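Local coordinates for probable polysaccharide deacetylase pdaA (Bacillus subtilis, PDB 1NY1), which deacetylates N-acetylmuramic acid residues in peptidoglycan glycan strands, leading to muramic delta-lactam in the spore cortex, and is required for germination, at residues A[6-11]-A[34-39]. Residues are numbered along the deposited sequence; the frame is centred on the assembly and turned at random.
Sequences INWGFK and AFYLGN
Tyr-36 OH, at the far end of the ring that meets Trp-8, is gripped by two hydrogen-bond partners, Asn-26 OD1 and the backbone N of Ala-21, which fix the phenol on the chain leading into and along helix 23-31. The indole it meets is tied on its other ring: Trp-8 NE1 bonds to Trp-164 O. What passes between 6-11 and 34-39 is purely apolar, one aromatic pair with no hydrogen bond across it. The outer benzo rim of the indole does the touching. Trp-8 CZ2 lies over one face of the phenol, displaced toward its rim, 3.3 Å from Tyr-36 CG, and also meets Tyr-36 CB at 3.4 Å. The next indole atom, Trp-8 CH2, comes down on Tyr-36 CD1 at 3.4 Å. The ring planes are inclined at 54°, with 5.0 Å between the centroid of the six-membered Trp-8 ring and that of Tyr-36. The two side chains bridge backbones whose closest CA atoms, those of Trp-8 and Tyr-36, are still 9.6 Å apart. Trp-8 reaches over with CG anti to its N, carrying the indole across toward 34-39. Tyr-36 instead has CG between N and the carbonyl carbon (chi1 57°), which swings the ring toward 6-11, and the turn about CB-CG (chi2 -83°) presents its face. Phe-163 stacks on Trp-8, Trp-164 meets it edge-to-face, and Ile-29 touches both partners. The result is a buried aromatic cluster in the polysaccharide deacetylase (NodB homology) fold; the Trp-8 side chain lies about 10 Å from the side chains of Asp-50, probably the proton acceptor, and of the metal ligand His-101. The pair joins the segment following strand 6-7, itself antiparallel to 145-146, to the loop between helix 23-31 and strand 44-51 of the parallel sheet.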
# COMPACT_ATOMS: atom_id res chain seq x y z
N ILE A 6 2.60 -13.69 11.72
CA ILE A 6 1.31 -13.74 11.04
C ILE A 6 1.49 -13.15 9.64
O ILE A 6 2.03 -12.06 9.49
CB ILE A 6 0.26 -12.88 11.80
CG1 ILE A 6 0.14 -13.35 13.25
CG2 ILE A 6 -1.10 -13.00 11.11
CD1 ILE A 6 -0.78 -12.49 14.09
N ASN A 7 1.07 -13.89 8.62
CA ASN A 7 1.19 -13.39 7.25
C ASN A 7 -0.18 -12.87 6.82
O ASN A 7 -1.17 -13.60 6.89
CB ASN A 7 1.64 -14.49 6.28
CG ASN A 7 3.08 -14.94 6.53
OD1 ASN A 7 3.71 -15.53 5.65
ND2 ASN A 7 3.59 -14.68 7.72
N TRP A 8 -0.24 -11.61 6.41
CA TRP A 8 -1.52 -11.05 5.99
C TRP A 8 -2.04 -11.80 4.76
O TRP A 8 -1.39 -11.82 3.72
CB TRP A 8 -1.40 -9.57 5.66
CG TRP A 8 -2.73 -8.98 5.40
CD1 TRP A 8 -3.25 -8.60 4.19
CD2 TRP A 8 -3.78 -8.81 6.35
NE1 TRP A 8 -4.56 -8.22 4.34
CE2 TRP A 8 -4.91 -8.34 5.66
CE3 TRP A 8 -3.87 -9.03 7.74
CZ2 TRP A 8 -6.12 -8.07 6.30
CZ3 TRP A 8 -5.08 -8.76 8.38
CH2 TRP A 8 -6.18 -8.28 7.66
N GLY A 9 -3.21 -12.41 4.92
CA GLY A 9 -3.83 -13.16 3.85
C GLY A 9 -5.33 -13.15 4.06
O GLY A 9 -5.80 -12.89 5.16
N PHE A 10 -6.09 -13.44 3.01
CA PHE A 10 -7.54 -13.43 3.12
C PHE A 10 -8.15 -14.01 1.85
O PHE A 10 -7.53 -13.96 0.77
CB PHE A 10 -8.03 -11.99 3.28
CG PHE A 10 -7.64 -11.10 2.13
CD1 PHE A 10 -8.44 -11.02 0.99
CD2 PHE A 10 -6.42 -10.44 2.14
CE1 PHE A 10 -8.03 -10.29 -0.12
CE2 PHE A 10 -6.00 -9.71 1.04
CZ PHE A 10 -6.80 -9.64 -0.10
N LYS A 11 -9.35 -14.57 1.97
CA LYS A 11 -10.04 -15.11 0.81
C LYS A 11 -10.34 -13.91 -0.07
O LYS A 11 -10.82 -12.89 0.42
CB LYS A 11 -11.36 -15.77 1.24
CG LYS A 11 -11.20 -16.91 2.22
CD LYS A 11 -11.31 -18.26 1.53
CE LYS A 11 -12.73 -18.54 1.07
NZ LYS A 11 -13.70 -18.65 2.20
N ALA A 34 -5.11 -0.96 13.05
CA ALA A 34 -4.69 -1.33 11.70
C ALA A 34 -5.94 -1.64 10.89
O ALA A 34 -6.98 -1.98 11.45
CB ALA A 34 -3.78 -2.55 11.75
N PHE A 35 -5.86 -1.52 9.56
CA PHE A 35 -7.02 -1.81 8.73
C PHE A 35 -6.63 -2.33 7.36
O PHE A 35 -5.47 -2.23 6.95
CB PHE A 35 -7.88 -0.54 8.57
CG PHE A 35 -7.13 0.64 8.04
CD1 PHE A 35 -6.92 0.80 6.68
CD2 PHE A 35 -6.60 1.59 8.91
CE1 PHE A 35 -6.18 1.87 6.19
CE2 PHE A 35 -5.87 2.67 8.44
CZ PHE A 35 -5.65 2.81 7.07
N TYR A 36 -7.60 -2.91 6.65
CA TYR A 36 -7.35 -3.43 5.32
C TYR A 36 -8.44 -3.00 4.35
O TYR A 36 -8.39 -3.30 3.16
CB TYR A 36 -7.24 -4.96 5.33
CG TYR A 36 -8.44 -5.71 5.88
CD1 TYR A 36 -8.61 -5.88 7.25
CD2 TYR A 36 -9.35 -6.32 5.03
CE1 TYR A 36 -9.64 -6.66 7.76
CE2 TYR A 36 -10.40 -7.11 5.52
CZ TYR A 36 -10.53 -7.28 6.89
OH TYR A 36 -11.52 -8.09 7.38
N LEU A 37 -9.43 -2.29 4.89
CA LEU A 37 -10.54 -1.77 4.10
C LEU A 37 -10.85 -0.34 4.51
O LEU A 37 -10.56 0.07 5.64
CB LEU A 37 -11.79 -2.62 4.31
CG LEU A 37 -11.85 -4.01 3.66
CD1 LEU A 37 -12.97 -4.82 4.30
CD2 LEU A 37 -12.07 -3.86 2.16
N GLY A 38 -11.44 0.41 3.59
CA GLY A 38 -11.83 1.78 3.85
C GLY A 38 -13.33 1.78 4.09
O GLY A 38 -13.85 0.85 4.71
N ASN A 39 -14.03 2.79 3.58
CA ASN A 39 -15.48 2.88 3.75
C ASN A 39 -16.23 1.96 2.78
O ASN A 39 -16.38 2.29 1.60
CB ASN A 39 -15.95 4.32 3.56
CG ASN A 39 -17.40 4.53 3.97
OD1 ASN A 39 -18.14 3.57 4.20
ND2 ASN A 39 -17.81 5.79 4.06